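Local coordinates for uncharacterized protein YhfS (Escherichia coli, PDB 4J8L) that carries pyridoxal phosphate covalently bound to a lysine and may have cysteine synthase activity, though its role is not established, at residues G38-T52 with R217-A230. Numbering follows the deposited sequence. Where two conformers were deposited one is given.
With ACY (acetic acid), chain D.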
loop_
_atom_site.group_PDB
_atom_site.type_symbol
_atom_site.label_atom_id
_atom_site.label_comp_id
_atom_site.label_asym_id
_atom_site.label_seq_id
_atom_site.Cartn_x
_atom_site.Cartn_y
_atom_site.Cartn_z
ATOM N N GLY A 38 -15.500 -20.806 6.840
ATOM C CA GLY A 38 -15.957 -19.437 7.057
ATOM C C GLY A 38 -17.470 -19.263 7.048
ATOM O O GLY A 38 -18.128 -19.557 6.036
ATOM N N ASP A 39 -18.016 -18.763 8.158
ATOM C CA ASP A 39 -19.465 -18.611 8.294
ATOM C C ASP A 39 -19.977 -17.341 7.616
ATOM O O ASP A 39 -19.197 -16.554 7.090
ATOM C CB ASP A 39 -19.923 -18.680 9.763
ATOM C CG ASP A 39 -19.401 -17.533 10.608
ATOM O OD1 ASP A 39 -18.209 -17.193 10.484
ATOM O OD2 ASP A 39 -20.178 -16.983 11.425
ATOM N N LEU A 40 -21.293 -17.172 7.622
ATOM C CA LEU A 40 -21.957 -16.145 6.835
ATOM C C LEU A 40 -22.868 -15.273 7.681
ATOM O O LEU A 40 -23.485 -15.739 8.629
ATOM C CB LEU A 40 -22.820 -16.808 5.765
ATOM C CG LEU A 40 -22.094 -17.610 4.686
ATOM C CD1 LEU A 40 -23.063 -18.535 3.966
ATOM C CD2 LEU A 40 -21.440 -16.652 3.686
ATOM N N GLY A 41 -22.976 -14.001 7.320
ATOM C CA GLY A 41 -24.102 -13.212 7.779
ATOM C C GLY A 41 -24.022 -12.508 9.121
ATOM O O GLY A 41 -22.958 -12.385 9.737
ATOM N N LEU A 42 -25.181 -12.042 9.562
ATOM C CA LEU A 42 -25.275 -11.119 10.694
ATOM C C LEU A 42 -25.497 -11.900 11.982
ATOM O O LEU A 42 -26.607 -11.953 12.496
ATOM C CB LEU A 42 -26.432 -10.152 10.454
ATOM C CG LEU A 42 -26.360 -9.337 9.159
ATOM C CD1 LEU A 42 -27.479 -8.315 9.091
ATOM C CD2 LEU A 42 -25.010 -8.659 9.050
ATOM N N THR A 43 -24.437 -12.532 12.481
ATOM C CA THR A 43 -24.572 -13.403 13.645
ATOM C C THR A 43 -24.852 -12.577 14.905
ATOM O O THR A 43 -24.326 -11.470 15.070
ATOM C CB THR A 43 -23.336 -14.321 13.822
ATOM O OG1 THR A 43 -22.214 -13.576 14.314
ATOM C CG2 THR A 43 -22.965 -14.979 12.497
ATOM N N PRO A 44 -25.696 -13.107 15.789
ATOM C CA PRO A 44 -26.153 -12.331 16.950
ATOM C C PRO A 44 -25.026 -11.840 17.856
ATOM O O PRO A 44 -24.110 -12.597 18.199
ATOM C CB PRO A 44 -27.072 -13.305 17.693
ATOM C CG PRO A 44 -26.792 -14.641 17.126
ATOM C CD PRO A 44 -26.309 -14.442 15.732
ATOM N N GLY A 45 -25.099 -10.561 18.215
ATOM C CA GLY A 45 -24.120 -9.957 19.098
ATOM C C GLY A 45 -22.924 -9.386 18.358
ATOM O O GLY A 45 -22.218 -8.524 18.893
ATOM N N LEU A 46 -22.701 -9.863 17.133
ATOM C CA LEU A 46 -21.558 -9.414 16.325
ATOM C C LEU A 46 -21.945 -8.581 15.102
ATOM O O LEU A 46 -21.172 -7.723 14.676
ATOM C CB LEU A 46 -20.721 -10.602 15.847
ATOM C CG LEU A 46 -20.072 -11.500 16.901
ATOM C CD1 LEU A 46 -19.244 -12.593 16.211
ATOM C CD2 LEU A 46 -19.219 -10.675 17.833
ATOM N N ASN A 47 -23.121 -8.858 14.538
ATOM C CA ASN A 47 -23.561 -8.283 13.270
ATOM C C ASN A 47 -22.529 -8.502 12.171
ATOM O O ASN A 47 -22.302 -7.619 11.337
ATOM C CB ASN A 47 -23.862 -6.791 13.401
ATOM C CG ASN A 47 -24.841 -6.295 12.343
ATOM O OD1 ASN A 47 -25.845 -6.949 12.051
ATOM N ND2 ASN A 47 -24.566 -5.122 11.787
ATOM N N GLN A 48 -21.895 -9.671 12.192
ATOM C CA GLN A 48 -20.919 -10.068 11.178
ATOM C C GLN A 48 -20.626 -11.542 11.436
ATOM O O GLN A 48 -21.024 -12.078 12.459
ATOM C CB GLN A 48 -19.619 -9.257 11.307
ATOM C CG GLN A 48 -18.946 -9.448 12.655
ATOM C CD GLN A 48 -17.592 -8.763 12.796
ATOM O OE1 GLN A 48 -17.115 -8.556 13.917
ATOM N NE2 GLN A 48 -16.964 -8.412 11.672
ATOM N N PRO A 49 -19.939 -12.205 10.508
ATOM C CA PRO A 49 -19.577 -13.607 10.758
ATOM C C PRO A 49 -18.629 -13.778 11.926
ATOM O O PRO A 49 -17.783 -12.912 12.189
ATOM C CB PRO A 49 -18.885 -14.016 9.444
ATOM C CG PRO A 49 -19.571 -13.180 8.414
ATOM C CD PRO A 49 -19.758 -11.838 9.089
ATOM N N ARG A 50 -18.798 -14.883 12.653
ATOM C CA ARG A 50 -17.915 -15.186 13.762
ATOM C C ARG A 50 -16.474 -15.304 13.273
ATOM O O ARG A 50 -15.551 -14.841 13.939
ATOM C CB ARG A 50 -18.344 -16.486 14.449
ATOM C CG ARG A 50 -19.729 -16.436 15.099
ATOM C CD ARG A 50 -20.124 -17.803 15.664
ATOM N NE ARG A 50 -20.106 -18.825 14.613
ATOM C CZ ARG A 50 -21.132 -19.104 13.811
ATOM N NH1 ARG A 50 -22.283 -18.460 13.941
ATOM N NH2 ARG A 50 -21.012 -20.048 12.889
ATOM N N VAL A 51 -16.277 -15.924 12.107
ATOM C CA VAL A 51 -14.925 -16.079 11.583
ATOM C C VAL A 51 -14.316 -14.732 11.185
ATOM O O VAL A 51 -13.120 -14.493 11.367
ATOM C CB VAL A 51 -14.894 -17.075 10.404
ATOM C CG1 VAL A 51 -13.544 -17.015 9.690
ATOM C CG2 VAL A 51 -15.190 -18.473 10.904
ATOM N N THR A 52 -15.149 -13.824 10.687
ATOM C CA THR A 52 -14.663 -12.493 10.333
ATOM C C THR A 52 -14.163 -11.746 11.572
ATOM O O THR A 52 -13.102 -11.117 11.533
ATOM C CB THR A 52 -15.730 -11.702 9.563
ATOM O OG1 THR A 52 -16.056 -12.431 8.369
ATOM C CG2 THR A 52 -15.210 -10.300 9.169
ATOM N N ARG A 217 -17.279 0.101 13.087
ATOM C CA ARG A 217 -18.189 -1.044 13.150
ATOM C C ARG A 217 -19.647 -0.621 13.360
ATOM O O ARG A 217 -20.564 -1.242 12.815
ATOM C CB ARG A 217 -17.743 -2.048 14.220
ATOM C CG ARG A 217 -16.509 -2.862 13.823
ATOM C CD ARG A 217 -16.829 -3.893 12.713
ATOM N NE ARG A 217 -18.023 -4.663 13.050
ATOM C CZ ARG A 217 -18.812 -5.266 12.166
ATOM N NH1 ARG A 217 -18.525 -5.227 10.870
ATOM N NH2 ARG A 217 -19.891 -5.917 12.586
ATOM N N ALA A 218 -19.852 0.457 14.112
ATOM C CA ALA A 218 -21.201 0.945 14.390
ATOM C C ALA A 218 -21.946 1.409 13.135
ATOM O O ALA A 218 -23.177 1.444 13.132
ATOM C CB ALA A 218 -21.174 2.060 15.455
ATOM N N THR A 219 -21.205 1.758 12.077
ATOM C CA THR A 219 -21.816 2.228 10.832
ATOM C C THR A 219 -22.129 1.089 9.881
ATOM O O THR A 219 -22.820 1.282 8.881
ATOM C CB THR A 219 -20.908 3.228 10.068
ATOM O OG1 THR A 219 -19.757 2.542 9.559
ATOM C CG2 THR A 219 -20.482 4.355 10.986
ATOM N N LEU A 220 -21.613 -0.098 10.187
ATOM C CA LEU A 220 -21.736 -1.242 9.279
ATOM C C LEU A 220 -23.007 -2.039 9.596
ATOM O O LEU A 220 -22.953 -3.184 10.029
ATOM C CB LEU A 220 -20.489 -2.124 9.368
ATOM C CG LEU A 220 -19.182 -1.379 9.064
ATOM C CD1 LEU A 220 -18.012 -2.343 9.004
ATOM C CD2 LEU A 220 -19.285 -0.581 7.759
ATOM N N TYR A 221 -24.155 -1.400 9.387
ATOM C CA TYR A 221 -25.443 -1.978 9.768
ATOM C C TYR A 221 -25.908 -3.133 8.886
ATOM O O TYR A 221 -26.520 -4.080 9.376
ATOM C CB TYR A 221 -26.536 -0.908 9.733
ATOM C CG TYR A 221 -26.390 0.208 10.750
ATOM C CD1 TYR A 221 -26.784 0.024 12.075
ATOM C CD2 TYR A 221 -25.891 1.456 10.381
ATOM C CE1 TYR A 221 -26.669 1.048 13.006
ATOM C CE2 TYR A 221 -25.768 2.482 11.307
ATOM C CZ TYR A 221 -26.157 2.270 12.620
ATOM O OH TYR A 221 -26.044 3.284 13.552
ATOM N N SER A 222 -25.642 -3.028 7.590
ATOM C CA SER A 222 -26.323 -3.846 6.589
ATOM C C SER A 222 -25.651 -5.190 6.334
ATOM O O SER A 222 -24.492 -5.391 6.678
ATOM C CB SER A 222 -26.396 -3.074 5.270
ATOM O OG SER A 222 -25.104 -2.948 4.700
ATOM N N GLY A 223 -26.393 -6.108 5.724
ATOM C CA GLY A 223 -25.808 -7.364 5.278
ATOM C C GLY A 223 -24.669 -7.154 4.287
ATOM O O GLY A 223 -23.628 -7.795 4.382
ATOM N N GLY A 224 -24.852 -6.246 3.335
ATOM C CA GLY A 224 -23.835 -6.016 2.327
ATOM C C GLY A 224 -22.565 -5.384 2.857
ATOM O O GLY A 224 -21.506 -5.499 2.237
ATOM N N SER A 225 -22.675 -4.710 4.003
ATOM C CA SER A 225 -21.547 -4.020 4.619
ATOM C C SER A 225 -20.482 -5.000 5.099
ATOM O O SER A 225 -19.308 -4.650 5.203
ATOM C CB SER A 225 -22.015 -3.173 5.812
ATOM O OG SER A 225 -22.776 -2.046 5.412
ATOM N N GLN A 226 -20.905 -6.224 5.400
ATOM C CA GLN A 226 -20.042 -7.209 6.046
ATOM C C GLN A 226 -19.103 -7.911 5.083
ATOM O O GLN A 226 -19.401 -8.083 3.904
ATOM C CB GLN A 226 -20.859 -8.285 6.774
ATOM C CG GLN A 226 -21.955 -7.739 7.678
ATOM C CD GLN A 226 -21.485 -6.621 8.597
ATOM O OE1 GLN A 226 -20.376 -6.665 9.139
ATOM N NE2 GLN A 226 -22.331 -5.611 8.774
ATOM N N ILE A 227 -17.971 -8.341 5.618
ATOM C CA ILE A 227 -17.061 -9.211 4.891
ATOM C C ILE A 227 -17.360 -10.646 5.338
ATOM O O ILE A 227 -17.373 -10.948 6.540
ATOM C CB ILE A 227 -15.602 -8.805 5.172
ATOM C CG1 ILE A 227 -15.356 -7.361 4.708
ATOM C CG2 ILE A 227 -14.621 -9.757 4.491
ATOM C CD1 ILE A 227 -15.850 -7.062 3.271
ATOM N N GLN A 228 -17.641 -11.536 4.387
ATOM C CA GLN A 228 -18.050 -12.891 4.773
ATOM C C GLN A 228 -16.862 -13.722 5.270
ATOM O O GLN A 228 -15.710 -13.394 4.975
ATOM C CB GLN A 228 -18.760 -13.597 3.616
ATOM C CG GLN A 228 -20.012 -12.858 3.130
ATOM C CD GLN A 228 -21.054 -12.656 4.236
ATOM O OE1 GLN A 228 -21.142 -13.434 5.171
ATOM N NE2 GLN A 228 -21.850 -11.598 4.110
ATOM N N GLY A 229 -17.153 -14.774 6.039
ATOM C CA GLY A 229 -16.119 -15.590 6.651
ATOM C C GLY A 229 -15.088 -16.089 5.650
ATOM O O GLY A 229 -13.886 -16.024 5.908
ATOM N N ALA A 230 -15.549 -16.564 4.497
ATOM C CA ALA A 230 -14.636 -17.109 3.491
ATOM C C ALA A 230 -13.698 -16.025 2.950
ATOM O O ALA A 230 -12.512 -16.272 2.711
ATOM C CB ALA A 230 -15.409 -17.764 2.355
HETATM C C ACY D . -16.983 -19.814 15.127
HETATM O O ACY D . -17.993 -20.249 14.529
HETATM O OXT ACY D . -15.932 -19.445 14.554
HETATM C CH3 ACY D . -17.035 -19.724 16.623
HETATM O O HOH W 1 -18.238 -17.247 4.058
HETATM O O HOH W 2 -22.340 -3.390 13.305
HETATM O O HOH W 3 -17.831 -7.843 8.576
#
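The Q48 side chain crosses R217 at a slant, its amide stacked on one face of the guanidinium, 9° from parallel, with NE2 3.6 Å from NH1 of R217. The amide nitrogen also bonds E56, which ties the stack to helix 50-62. R217 uses its edge for polar partners: NH2 makes weak bonds to the carbonyls of L46 and N47, while NH1 gives a nearly straight bond to OE1 of Q226, 2.9 Å long, in the guanidinium plane and on a lone pair. That fixes the Q226 amide, whose NE2 is shared between the carbonyls of L220 and S222; its CG takes L42 CD2 at 3.5 Å. N47, with CG anti to the backbone N (chi1 -156°), swings its ND2 to Y221 O at 3.3 Å, the carbonyl lying in the N47 amide plane but approached from above its own. Within the aminotransferase-class family region, R217 also touches A69 and I227 touches L70, both on strand 67-72.

Further along, Q228 OE1 accepts G41 N at 2.9 Å on a lone pair, and L40 CD2 lies 3.6 Å from Q228 OE1, the two side chains crossing at about a right angle. T52 OG1 bonds I227 O at 2.7 Å; P49 CD packs against the same carbonyl, and its CG lies near Q228 OE1. Where G38 and G229 meet, their CA atoms are 3.9 Å apart, and G229 N donates to D39 O. The chemistry implies that 38-52 is joined both to the end of helix 210-219 with its following turn and to the start of helix 229-261, side-chain amides, a threonine hydroxyl and R217 meeting main-chain carbonyls and N-H groups.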